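Local coordinates for scarecrow-like protein 3 (Arabidopsis thaliana, PDB 6KPB) that probably acts as a transcription factor in plant development and binds zinc finger proteins of the IDD family, among them JACKDAW (IDD10), at residues A[152-157]-A[177-182]; A[159-164]-A[249-254]; A[166-171]-A[196-201]. All blocks are in the same frame, centred on the assembly; numbering follows the deposited sequence.

Contact 1 (A[152-157]-A[177-182]); sequences LTNRAI and PAQWLA
Asn154 and Ile157 on helix 145-160 meet Gln179 and Trp180 in the N-terminal part of helix 178-189 in a buried helix-helix contact, one side-chain-to-backbone hydrogen bond beside a small apolar contact. The axes of the two short helical segments come within 10.2 Å and cross at -41°, so the backbones stand apart and side chains bridge the gap. Asn154 does most of the bridging. Its CG lies anti to the carbonyl carbon (chi1 -73°), which sends the amide across to the other helix, where ND2 donates to the backbone O of Gln179 at 2.8 Å with an N-H...O angle of 158°. The donor arrives in the carbonyl plane, and the acceptor lies close to the amide plane of Asn154. On the other branch, Asn154 OD1 sits obliquely 3.7 Å from Trp180 CZ3. Both helices lie on one side of the parallel part of the mixed central sheet of the Rossmann-like GRAS domain, with Ile157 reaching Ala253 and Trp180 reaching Val169. Ile157 CD1 abuts the edge of the indole, 4.0 Å from Trp180 CZ3, while Gln179 CG covers part of one face of the same ring. Replacing Asn154 by an alanine would probably deprive the backbone carbonyl of Gln179 of this side-chain donor and open a gap beside the Trp180 rim. The extended side chain of Gln179 crosses Thr153 at about a right angle, but their polar ends bond to other partners: Gln179 NE2 to Ser255 OG, and Thr153 OG1 to the backbone O of Ser149.

Contact 2 (A[159-164]-A[249-254]); sequences EAMEGE and GEALAV
Met161 and Glu164 approach the Ala251 methyl from two directions, the first with its thioether and the second with its carboxylate. Met161 is bent at chi2 (-47°), which swings the end of the chain over strand 251-257: SD lies 3.5 Å from Ala251 CB, and the terminal methyl continues along the strand. Met161 CE is 3.6 Å from the carbonyl carbon of Leu252 and 3.9 Å from Ala253 CB. The terminal methyl thus rests on the backbone either side of the Leu252 CA, between two alanines that face the same way, two residues apart on the strand, and their small methyls let it settle close to the backbone. Leu252, between them, points away from this side. Glu164 also bends at chi2 (-74°), folding back so that its aliphatic CG and the flat of its carboxylate both lie against Ala251; Glu164 CD is 3.6 Å from Ala251 CB. No hydrogen bond joins the two segments. The charge of Glu164 is met by Lys344, whose NZ forms a salt bridge with OE2. The two approaching residues are the ends of a type II beta turn, Met161 to Glu164, closed by a bond from Glu164 N to Met161 O of 3.3 Å, with Gly163 at a positive phi of 85° as such a turn commonly requires. The guanidinium of Arg190 binds the carbonyl oxygens of both Met161 and Glu164. The turn follows helix 145-160, leads into strand 166-171 and packs on the start of strand 251-257: Met161 also touches Val167 on strand 166-171, and Ala160 and Ala253 both reach Val345 on strand 345-351, the two strands that flank 251-257.

Contact 3 (A[166-171]-A[196-201]); sequences MVHVID and HLRITG
His168 and Arg198 lie side by side on neighbouring parallel strands, 166-171 and 196-203, which helix 178-189 links into a beta-alpha-beta unit of the Rossmann-like core; the first strand carries the predicted VHIID motif. Five backbone bonds pair the strands, Val169 N to Arg198 O being 2.7 Å. The imidazole of His168 swings out with CG trans to the residue's own main-chain N (chi1 -179°), and the Arg198 guanidinium lies flat on it, centres 3.9 Å apart and planes 27° from parallel. Ile170 CG1 covers the opposite face, so the ring is sandwiched. The guanidinium is itself tied down by the backbone O of Arg245 and by a salt bridge with Glu250. Thr200 OG1 meets the ring edge in a hydrogen bond with His168 NE2, modelled at a doubtfully short 2.5 Å; this hydroxyl also bonds Asn230 OD1. Val167, Val169, Leu197 and Ile199 share the other face of the sheet: Trp180 of helix 178-189 touches Val169 and Ile199, Leu184 touches Leu197, and Met161 touches Val167. There Leu197 (chi2 54°) brings CD1 up against both valines: Leu197 CD1 is 3.7 Å from Val167 CG1 and 4.2 Å from Val169 CG2.

In the fold
All three contacts belong to one beta-alpha layer, with centres 14 Å (contacts 1 and 2), 12 Å (1 and 3) and 9 Å (2 and 3) apart. Contacts 2 and 3 share the sheet, since strand 166-171 lies between 196-203 and 251-257; Ala251 O is 2.7 Å from His168 N, a probable hydrogen bond. Contact 1 sits on the face of that sheet which Ala253 and Val169 line. It is tied to contact 3 by Trp180 NE1, 2.7 Å from Asp171 OD2, another probable hydrogen bond. Helix 145-160 carries contact 1, the turn that follows it makes contact 2, and Ile157 CG1 packs 3.9 Å from Ala253 CB. The other protein chain touches none of these segments.

Contact 1 (A[152-157]-A[177-182])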
ATOM      1  N   LEU A 152     -11.061 -32.761  11.408  1.00 72.90           N
ATOM      2  CA  LEU A 152     -12.431 -33.154  11.726  1.00 74.93           C
ATOM      3  C   LEU A 152     -13.282 -33.289  10.470  1.00 78.46           C
ATOM      4  O   LEU A 152     -14.068 -34.235  10.346  1.00 79.17           O
ATOM      5  CB  LEU A 152     -13.054 -32.146  12.692  1.00 72.55           C
ATOM      6  CG  LEU A 152     -12.515 -32.168  14.125  1.00 78.83           C
ATOM      7  CD1 LEU A 152     -13.060 -30.997  14.937  1.00 70.77           C
ATOM      8  CD2 LEU A 152     -12.853 -33.495  14.791  1.00 72.41           C
ATOM      9  N   THR A 153     -13.138 -32.357   9.524  1.00 72.01           N
ATOM     10  CA  THR A 153     -13.969 -32.397   8.324  1.00 78.90           C
ATOM     11  C   THR A 153     -13.556 -33.535   7.397  1.00 86.01           C
ATOM     12  O   THR A 153     -14.410 -34.155   6.753  1.00 85.89           O
ATOM     13  CB  THR A 153     -13.904 -31.059   7.589  1.00 85.49           C
ATOM     14  OG1 THR A 153     -12.555 -30.793   7.192  1.00108.51           O
ATOM     15  CG2 THR A 153     -14.396 -29.934   8.488  1.00 91.47           C
ATOM     16  N   ASN A 154     -12.253 -33.824   7.311  1.00 72.25           N
ATOM     17  CA  ASN A 154     -11.809 -34.946   6.487  1.00 75.23           C
ATOM     18  C   ASN A 154     -12.323 -36.273   7.034  1.00 78.06           C
ATOM     19  O   ASN A 154     -12.710 -37.158   6.263  1.00 88.54           O
ATOM     20  CB  ASN A 154     -10.283 -34.962   6.387  1.00 71.21           C
ATOM     21  CG  ASN A 154      -9.745 -33.860   5.493  1.00 83.66           C
ATOM     22  OD1 ASN A 154     -10.499 -33.196   4.782  1.00 83.22           O
ATOM     23  ND2 ASN A 154      -8.431 -33.668   5.518  1.00 87.64           N
ATOM     24  N   ARG A 155     -12.337 -36.428   8.361  1.00 73.02           N
ATOM     25  CA  ARG A 155     -12.901 -37.636   8.958  1.00 76.33           C
ATOM     26  C   ARG A 155     -14.388 -37.758   8.651  1.00 81.55           C
ATOM     27  O   ARG A 155     -14.876 -38.846   8.319  1.00 77.59           O
ATOM     28  CB  ARG A 155     -12.665 -37.636  10.467  1.00 79.46           C
ATOM     29  CG  ARG A 155     -11.270 -38.065  10.886  1.00105.98           C
ATOM     30  CD  ARG A 155     -11.129 -39.580  10.860  1.00124.44           C
ATOM     31  NE  ARG A 155     -10.092 -40.020   9.932  1.00136.26           N
ATOM     32  CZ  ARG A 155      -8.793 -40.012  10.208  1.00137.10           C
ATOM     33  NH1 ARG A 155      -8.366 -39.579  11.388  1.00137.51           N
ATOM     34  NH2 ARG A 155      -7.918 -40.432   9.305  1.00137.43           N
ATOM     35  N   ALA A 156     -15.124 -36.649   8.752  1.00 73.62           N
ATOM     36  CA  ALA A 156     -16.552 -36.679   8.454  1.00 74.22           C
ATOM     37  C   ALA A 156     -16.803 -37.027   6.993  1.00 83.70           C
ATOM     38  O   ALA A 156     -17.758 -37.745   6.672  1.00 94.92           O
ATOM     39  CB  ALA A 156     -17.189 -35.334   8.805  1.00 67.94           C
ATOM     40  N   ILE A 157     -15.955 -36.528   6.091  1.00 80.75           N
ATOM     41  CA  ILE A 157     -16.099 -36.844   4.674  1.00 81.00           C
ATOM     42  C   ILE A 157     -15.784 -38.313   4.420  1.00 84.36           C
ATOM     43  O   ILE A 157     -16.541 -39.017   3.742  1.00 96.34           O
ATOM     44  CB  ILE A 157     -15.208 -35.920   3.823  1.00 77.44           C
ATOM     45  CG1 ILE A 157     -15.793 -34.507   3.779  1.00 73.70           C
ATOM     46  CG2 ILE A 157     -15.031 -36.486   2.418  1.00 71.00           C
ATOM     47  CD1 ILE A 157     -14.841 -33.475   3.213  1.00 69.01           C
ATOM     48  N   PRO A 177      -3.942 -26.040   0.153  1.00 83.83           N
ATOM     49  CA  PRO A 177      -4.017 -27.427  -0.332  1.00 81.72           C
ATOM     50  C   PRO A 177      -3.762 -28.477   0.738  1.00 85.29           C
ATOM     51  O   PRO A 177      -3.992 -29.664   0.469  1.00 93.37           O
ATOM     52  CB  PRO A 177      -2.938 -27.474  -1.423  1.00 84.44           C
ATOM     53  CG  PRO A 177      -1.978 -26.400  -1.049  1.00 81.04           C
ATOM     54  CD  PRO A 177      -2.804 -25.308  -0.430  1.00 91.65           C
ATOM     55  N   ALA A 178      -3.304 -28.091   1.933  1.00 89.94           N
ATOM     56  CA  ALA A 178      -3.059 -29.067   2.990  1.00 86.22           C
ATOM     57  C   ALA A 178      -4.328 -29.787   3.423  1.00 87.47           C
ATOM     58  O   ALA A 178      -4.250 -30.901   3.952  1.00 87.63           O
ATOM     59  CB  ALA A 178      -2.418 -28.382   4.198  1.00 72.44           C
ATOM     60  N   GLN A 179      -5.495 -29.176   3.208  1.00 86.49           N
ATOM     61  CA  GLN A 179      -6.749 -29.806   3.603  1.00 85.61           C
ATOM     62  C   GLN A 179      -7.005 -31.080   2.808  1.00 88.33           C
ATOM     63  O   GLN A 179      -7.431 -32.095   3.372  1.00 93.08           O
ATOM     64  CB  GLN A 179      -7.903 -28.822   3.422  1.00 86.26           C
ATOM     65  CG  GLN A 179      -9.278 -29.409   3.689  1.00 88.82           C
ATOM     66  CD  GLN A 179     -10.380 -28.376   3.561  1.00101.51           C
ATOM     67  OE1 GLN A 179     -10.222 -27.367   2.872  1.00109.95           O
ATOM     68  NE2 GLN A 179     -11.501 -28.618   4.228  1.00 98.21           N
ATOM     69  N   TRP A 180      -6.753 -31.050   1.500  1.00 87.65           N
ATOM     70  CA  TRP A 180      -7.049 -32.193   0.648  1.00 89.95           C
ATOM     71  C   TRP A 180      -5.848 -33.096   0.400  1.00 92.07           C
ATOM     72  O   TRP A 180      -6.034 -34.234  -0.044  1.00 94.37           O
ATOM     73  CB  TRP A 180      -7.617 -31.722  -0.697  1.00 73.17           C
ATOM     74  CG  TRP A 180      -8.702 -30.688  -0.561  1.00 77.68           C
ATOM     75  CD1 TRP A 180      -8.735 -29.455  -1.143  1.00 84.30           C
ATOM     76  CD2 TRP A 180      -9.902 -30.793   0.221  1.00 75.41           C
ATOM     77  NE1 TRP A 180      -9.881 -28.788  -0.782  1.00 88.51           N
ATOM     78  CE2 TRP A 180     -10.613 -29.587   0.056  1.00 75.84           C
ATOM     79  CE3 TRP A 180     -10.445 -31.788   1.040  1.00 76.04           C
ATOM     80  CZ2 TRP A 180     -11.837 -29.351   0.681  1.00 73.07           C
ATOM     81  CZ3 TRP A 180     -11.658 -31.549   1.660  1.00 69.53           C
ATOM     82  CH2 TRP A 180     -12.340 -30.340   1.477  1.00 71.36           C
ATOM     83  N   LEU A 181      -4.629 -32.620   0.667  1.00 92.72           N
ATOM     84  CA  LEU A 181      -3.466 -33.495   0.556  1.00 90.86           C
ATOM     85  C   LEU A 181      -3.557 -34.653   1.541  1.00 89.80           C
ATOM     86  O   LEU A 181      -3.221 -35.794   1.203  1.00 90.53           O
ATOM     87  CB  LEU A 181      -2.180 -32.696   0.778  1.00 93.75           C
ATOM     88  CG  LEU A 181      -1.736 -31.757  -0.346  1.00 88.83           C
ATOM     89  CD1 LEU A 181      -0.599 -30.864   0.121  1.00 85.07           C
ATOM     90  CD2 LEU A 181      -1.323 -32.549  -1.574  1.00 79.81           C
ATOM     91  N   ALA A 182      -4.018 -34.379   2.763  1.00 83.76           N
ATOM     92  CA  ALA A 182      -4.200 -35.446   3.740  1.00 77.80           C
ATOM     93  C   ALA A 182      -5.342 -36.373   3.340  1.00 82.95           C
ATOM     94  O   ALA A 182      -5.228 -37.597   3.471  1.00 90.02           O
ATOM     95  CB  ALA A 182      -4.450 -34.854   5.126  1.00 72.56           C
TER

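Contact 2 (A[159-164]-A[249-254])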
ATOM      1  N   GLU A 159     -15.923 -40.866   6.435  1.00 78.11           N
ATOM      2  CA  GLU A 159     -16.981 -41.711   6.975  1.00 96.77           C
ATOM      3  C   GLU A 159     -18.264 -41.593   6.160  1.00 91.94           C
ATOM      4  O   GLU A 159     -19.027 -42.562   6.067  1.00103.41           O
ATOM      5  CB  GLU A 159     -17.213 -41.351   8.443  1.00105.91           C
ATOM      6  CG  GLU A 159     -18.661 -41.285   8.896  1.00118.07           C
ATOM      7  CD  GLU A 159     -18.776 -40.868  10.349  1.00130.44           C
ATOM      8  OE1 GLU A 159     -19.888 -40.499  10.785  1.00131.99           O
ATOM      9  OE2 GLU A 159     -17.744 -40.903  11.055  1.00133.58           O
ATOM     10  N   ALA A 160     -18.511 -40.431   5.552  1.00 85.52           N
ATOM     11  CA  ALA A 160     -19.663 -40.301   4.669  1.00 86.84           C
ATOM     12  C   ALA A 160     -19.434 -41.008   3.340  1.00 87.77           C
ATOM     13  O   ALA A 160     -20.397 -41.433   2.692  1.00 96.85           O
ATOM     14  CB  ALA A 160     -19.984 -38.826   4.431  1.00 70.29           C
ATOM     15  N   MET A 161     -18.175 -41.148   2.923  1.00 91.90           N
ATOM     16  CA  MET A 161     -17.832 -41.743   1.640  1.00 82.63           C
ATOM     17  C   MET A 161     -17.435 -43.211   1.757  1.00 88.34           C
ATOM     18  O   MET A 161     -16.747 -43.731   0.873  1.00 85.12           O
ATOM     19  CB  MET A 161     -16.710 -40.947   0.972  1.00 86.45           C
ATOM     20  CG  MET A 161     -17.081 -39.512   0.646  1.00 87.76           C
ATOM     21  SD  MET A 161     -18.682 -39.399  -0.165  1.00 90.07           S
ATOM     22  CE  MET A 161     -18.704 -37.676  -0.650  1.00100.14           C
ATOM     23  N   GLU A 162     -17.845 -43.883   2.830  1.00 92.40           N
ATOM     24  CA  GLU A 162     -17.596 -45.312   2.956  1.00101.09           C
ATOM     25  C   GLU A 162     -18.334 -46.065   1.858  1.00106.73           C
ATOM     26  O   GLU A 162     -19.555 -45.939   1.718  1.00 97.02           O
ATOM     27  CB  GLU A 162     -18.043 -45.808   4.332  1.00112.48           C
ATOM     28  CG  GLU A 162     -17.288 -45.203   5.503  1.00104.69           C
ATOM     29  CD  GLU A 162     -17.937 -45.523   6.838  1.00117.18           C
ATOM     30  OE1 GLU A 162     -19.163 -45.767   6.862  1.00123.61           O
ATOM     31  OE2 GLU A 162     -17.222 -45.533   7.861  1.00119.02           O
ATOM     32  N   GLY A 163     -17.590 -46.845   1.071  1.00116.32           N
ATOM     33  CA  GLY A 163     -18.160 -47.648   0.014  1.00113.71           C
ATOM     34  C   GLY A 163     -18.361 -46.932  -1.305  1.00110.20           C
ATOM     35  O   GLY A 163     -18.568 -47.597  -2.326  1.00106.84           O
ATOM     36  N   GLU A 164     -18.304 -45.603  -1.319  1.00111.94           N
ATOM     37  CA  GLU A 164     -18.518 -44.858  -2.554  1.00 99.41           C
ATOM     38  C   GLU A 164     -17.308 -44.988  -3.469  1.00 97.48           C
ATOM     39  O   GLU A 164     -16.166 -44.807  -3.036  1.00110.46           O
ATOM     40  CB  GLU A 164     -18.789 -43.387  -2.245  1.00 99.63           C
ATOM     41  CG  GLU A 164     -20.061 -43.137  -1.454  1.00109.05           C
ATOM     42  CD  GLU A 164     -21.315 -43.298  -2.292  1.00108.05           C
ATOM     43  OE1 GLU A 164     -21.202 -43.352  -3.534  1.00110.31           O
ATOM     44  OE2 GLU A 164     -22.415 -43.368  -1.706  1.00117.46           O
ATOM     45  N   GLY A 249     -24.916 -39.412  -9.968  1.00113.46           N
ATOM     46  CA  GLY A 249     -24.399 -40.692  -9.538  1.00115.65           C
ATOM     47  C   GLY A 249     -23.109 -40.646  -8.748  1.00128.33           C
ATOM     48  O   GLY A 249     -22.595 -41.708  -8.373  1.00136.66           O
ATOM     49  N   GLU A 250     -22.567 -39.461  -8.484  1.00116.87           N
ATOM     50  CA  GLU A 250     -21.353 -39.313  -7.696  1.00120.42           C
ATOM     51  C   GLU A 250     -21.692 -38.736  -6.328  1.00117.61           C
ATOM     52  O   GLU A 250     -22.499 -37.807  -6.215  1.00116.75           O
ATOM     53  CB  GLU A 250     -20.333 -38.416  -8.407  1.00115.21           C
ATOM     54  CG  GLU A 250     -20.845 -37.032  -8.768  1.00118.55           C
ATOM     55  CD  GLU A 250     -19.770 -36.158  -9.381  1.00116.65           C
ATOM     56  OE1 GLU A 250     -19.928 -34.919  -9.364  1.00110.60           O
ATOM     57  OE2 GLU A 250     -18.765 -36.709  -9.877  1.00115.93           O
ATOM     58  N   ALA A 251     -21.080 -39.301  -5.292  1.00105.90           N
ATOM     59  CA  ALA A 251     -21.303 -38.823  -3.938  1.00 96.12           C
ATOM     60  C   ALA A 251     -20.625 -37.474  -3.740  1.00 96.24           C
ATOM     61  O   ALA A 251     -19.504 -37.249  -4.208  1.00103.45           O
ATOM     62  CB  ALA A 251     -20.781 -39.840  -2.926  1.00 93.94           C
ATOM     63  N   LEU A 252     -21.311 -36.574  -3.043  1.00 94.71           N
ATOM     64  CA  LEU A 252     -20.915 -35.177  -2.957  1.00 97.76           C
ATOM     65  C   LEU A 252     -20.691 -34.770  -1.507  1.00 92.83           C
ATOM     66  O   LEU A 252     -21.428 -35.190  -0.609  1.00 98.10           O
ATOM     67  CB  LEU A 252     -21.978 -34.273  -3.592  1.00 93.62           C
ATOM     68  CG  LEU A 252     -21.600 -32.811  -3.827  1.00 97.66           C
ATOM     69  CD1 LEU A 252     -20.484 -32.714  -4.854  1.00105.57           C
ATOM     70  CD2 LEU A 252     -22.812 -32.008  -4.269  1.00 97.37           C
ATOM     71  N   ALA A 253     -19.670 -33.944  -1.291  1.00 90.58           N
ATOM     72  CA  ALA A 253     -19.391 -33.351   0.008  1.00 88.97           C
ATOM     73  C   ALA A 253     -19.048 -31.883  -0.193  1.00 85.74           C
ATOM     74  O   ALA A 253     -18.363 -31.526  -1.157  1.00 87.45           O
ATOM     75  CB  ALA A 253     -18.243 -34.074   0.726  1.00 88.41           C
ATOM     76  N   VAL A 254     -19.536 -31.036   0.710  1.00 81.95           N
ATOM     77  CA  VAL A 254     -19.340 -29.592   0.633  1.00 78.77           C
ATOM     78  C   VAL A 254     -18.596 -29.141   1.883  1.00 82.62           C
ATOM     79  O   VAL A 254     -18.991 -29.485   3.003  1.00 79.36           O
ATOM     80  CB  VAL A 254     -20.679 -28.844   0.491  1.00 80.59           C
ATOM     81  CG1 VAL A 254     -20.464 -27.343   0.572  1.00 83.80           C
ATOM     82  CG2 VAL A 254     -21.356 -29.212  -0.821  1.00 80.50           C
TER

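Contact 3 (A[166-171]-A[196-201])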
ATOM      1  N   MET A 166     -17.194 -43.144  -6.377  1.00 93.98           N
ATOM      2  CA  MET A 166     -17.108 -41.866  -7.076  1.00 97.81           C
ATOM      3  C   MET A 166     -17.399 -40.758  -6.078  1.00100.66           C
ATOM      4  O   MET A 166     -18.519 -40.660  -5.570  1.00100.89           O
ATOM      5  CB  MET A 166     -18.097 -41.808  -8.242  1.00108.49           C
ATOM      6  CG  MET A 166     -17.926 -42.912  -9.271  1.00133.16           C
ATOM      7  SD  MET A 166     -17.159 -42.315 -10.787  1.00151.26           S
ATOM      8  CE  MET A 166     -18.234 -40.936 -11.175  1.00155.52           C
ATOM      9  N   VAL A 167     -16.398 -39.925  -5.803  1.00103.80           N
ATOM     10  CA  VAL A 167     -16.496 -38.894  -4.778  1.00 88.22           C
ATOM     11  C   VAL A 167     -16.162 -37.546  -5.398  1.00 91.50           C
ATOM     12  O   VAL A 167     -15.125 -37.396  -6.054  1.00 90.73           O
ATOM     13  CB  VAL A 167     -15.565 -39.189  -3.587  1.00 87.31           C
ATOM     14  CG1 VAL A 167     -15.435 -37.964  -2.694  1.00 76.62           C
ATOM     15  CG2 VAL A 167     -16.088 -40.377  -2.796  1.00 87.54           C
ATOM     16  N   HIS A 168     -17.041 -36.567  -5.183  1.00 87.32           N
ATOM     17  CA  HIS A 168     -16.844 -35.194  -5.631  1.00 89.44           C
ATOM     18  C   HIS A 168     -16.882 -34.287  -4.410  1.00 95.11           C
ATOM     19  O   HIS A 168     -17.895 -34.233  -3.705  1.00 89.34           O
ATOM     20  CB  HIS A 168     -17.916 -34.788  -6.646  1.00 89.62           C
ATOM     21  CG  HIS A 168     -17.758 -33.393  -7.171  1.00 98.57           C
ATOM     22  ND1 HIS A 168     -18.743 -32.757  -7.896  1.00 98.30           N
ATOM     23  CD2 HIS A 168     -16.732 -32.515  -7.080  1.00100.18           C
ATOM     24  CE1 HIS A 168     -18.330 -31.547  -8.227  1.00 93.20           C
ATOM     25  NE2 HIS A 168     -17.113 -31.374  -7.743  1.00 98.90           N
ATOM     26  N   VAL A 169     -15.780 -33.583  -4.155  1.00 81.24           N
ATOM     27  CA  VAL A 169     -15.668 -32.660  -3.032  1.00 79.65           C
ATOM     28  C   VAL A 169     -15.660 -31.239  -3.580  1.00 88.98           C
ATOM     29  O   VAL A 169     -14.937 -30.941  -4.537  1.00 87.13           O
ATOM     30  CB  VAL A 169     -14.405 -32.934  -2.196  1.00 80.35           C
ATOM     31  CG1 VAL A 169     -14.275 -31.915  -1.080  1.00 74.39           C
ATOM     32  CG2 VAL A 169     -14.438 -34.345  -1.629  1.00 74.61           C
ATOM     33  N   ILE A 170     -16.464 -30.367  -2.977  1.00 83.23           N
ATOM     34  CA  ILE A 170     -16.554 -28.969  -3.376  1.00 85.17           C
ATOM     35  C   ILE A 170     -15.943 -28.122  -2.268  1.00 84.87           C
ATOM     36  O   ILE A 170     -16.423 -28.138  -1.129  1.00 75.67           O
ATOM     37  CB  ILE A 170     -18.004 -28.550  -3.655  1.00 89.64           C
ATOM     38  CG1 ILE A 170     -18.598 -29.408  -4.774  1.00 88.51           C
ATOM     39  CG2 ILE A 170     -18.069 -27.077  -4.021  1.00 89.89           C
ATOM     40  CD1 ILE A 170     -20.035 -29.075  -5.095  1.00 93.73           C
ATOM     41  N   ASP A 171     -14.886 -27.386  -2.604  1.00 87.03           N
ATOM     42  CA  ASP A 171     -14.190 -26.512  -1.664  1.00 80.76           C
ATOM     43  C   ASP A 171     -14.578 -25.072  -1.986  1.00 89.02           C
ATOM     44  O   ASP A 171     -14.189 -24.535  -3.030  1.00 97.20           O
ATOM     45  CB  ASP A 171     -12.679 -26.720  -1.753  1.00 79.76           C
ATOM     46  CG  ASP A 171     -11.910 -25.977  -0.672  1.00 87.59           C
ATOM     47  OD1 ASP A 171     -12.516 -25.166   0.059  1.00 93.07           O
ATOM     48  OD2 ASP A 171     -10.689 -26.212  -0.550  1.00 92.43           O
ATOM     49  N   HIS A 196     -12.603 -42.889  -7.326  1.00100.46           N
ATOM     50  CA  HIS A 196     -12.315 -41.761  -8.199  1.00109.29           C
ATOM     51  C   HIS A 196     -12.636 -40.479  -7.446  1.00108.16           C
ATOM     52  O   HIS A 196     -13.779 -40.266  -7.026  1.00110.40           O
ATOM     53  CB  HIS A 196     -13.117 -41.836  -9.495  1.00117.12           C
ATOM     54  CG  HIS A 196     -12.878 -40.675 -10.410  1.00127.51           C
ATOM     55  ND1 HIS A 196     -13.439 -39.433 -10.198  1.00123.30           N
ATOM     56  CD2 HIS A 196     -12.120 -40.559 -11.526  1.00130.93           C
ATOM     57  CE1 HIS A 196     -13.046 -38.605 -11.148  1.00122.46           C
ATOM     58  NE2 HIS A 196     -12.245 -39.264 -11.968  1.00130.71           N
ATOM     59  N   LEU A 197     -11.630 -39.633  -7.259  1.00103.08           N
ATOM     60  CA  LEU A 197     -11.775 -38.407  -6.490  1.00 99.43           C
ATOM     61  C   LEU A 197     -11.825 -37.212  -7.428  1.00 97.50           C
ATOM     62  O   LEU A 197     -10.964 -37.064  -8.301  1.00 98.93           O
ATOM     63  CB  LEU A 197     -10.628 -38.244  -5.492  1.00100.20           C
ATOM     64  CG  LEU A 197     -10.720 -36.987  -4.628  1.00 98.78           C
ATOM     65  CD1 LEU A 197     -12.070 -36.927  -3.928  1.00 96.97           C
ATOM     66  CD2 LEU A 197      -9.588 -36.955  -3.616  1.00 91.11           C
ATOM     67  N   ARG A 198     -12.831 -36.365  -7.243  1.00 96.73           N
ATOM     68  CA  ARG A 198     -12.937 -35.101  -7.953  1.00 96.81           C
ATOM     69  C   ARG A 198     -13.077 -33.987  -6.928  1.00 95.53           C
ATOM     70  O   ARG A 198     -13.877 -34.095  -5.992  1.00 88.96           O
ATOM     71  CB  ARG A 198     -14.123 -35.103  -8.919  1.00 94.53           C
ATOM     72  CG  ARG A 198     -14.372 -33.771  -9.607  1.00101.83           C
ATOM     73  CD  ARG A 198     -14.931 -33.979 -11.006  1.00120.85           C
ATOM     74  NE  ARG A 198     -15.626 -32.794 -11.498  1.00126.95           N
ATOM     75  CZ  ARG A 198     -16.945 -32.639 -11.460  1.00134.11           C
ATOM     76  NH1 ARG A 198     -17.499 -31.529 -11.927  1.00139.27           N
ATOM     77  NH2 ARG A 198     -17.711 -33.599 -10.958  1.00129.72           N
ATOM     78  N   ILE A 199     -12.285 -32.932  -7.092  1.00 86.74           N
ATOM     79  CA  ILE A 199     -12.314 -31.782  -6.199  1.00 79.66           C
ATOM     80  C   ILE A 199     -12.565 -30.534  -7.030  1.00 85.55           C
ATOM     81  O   ILE A 199     -11.844 -30.274  -8.002  1.00 90.31           O
ATOM     82  CB  ILE A 199     -11.010 -31.649  -5.394  1.00 80.97           C
ATOM     83  CG1 ILE A 199     -10.831 -32.860  -4.479  1.00 86.53           C
ATOM     84  CG2 ILE A 199     -11.013 -30.355  -4.590  1.00 75.30           C
ATOM     85  CD1 ILE A 199      -9.646 -32.745  -3.550  1.00 90.85           C
ATOM     86  N   THR A 200     -13.588 -29.773  -6.656  1.00 79.72           N
ATOM     87  CA  THR A 200     -13.907 -28.501  -7.291  1.00 92.17           C
ATOM     88  C   THR A 200     -13.489 -27.378  -6.353  1.00 96.65           C
ATOM     89  O   THR A 200     -14.023 -27.261  -5.243  1.00 94.59           O
ATOM     90  CB  THR A 200     -15.396 -28.404  -7.619  1.00 95.10           C
ATOM     91  OG1 THR A 200     -15.748 -29.447  -8.534  1.00 98.31           O
ATOM     92  CG2 THR A 200     -15.708 -27.060  -8.256  1.00 93.89           C
ATOM     93  N   GLY A 201     -12.535 -26.560  -6.791  1.00 97.95           N
ATOM     94  CA  GLY A 201     -11.998 -25.484  -5.977  1.00 89.16           C
ATOM     95  C   GLY A 201     -12.529 -24.129  -6.419  1.00 86.81           C
ATOM     96  O   GLY A 201     -12.412 -23.757  -7.586  1.00 92.29           O
TER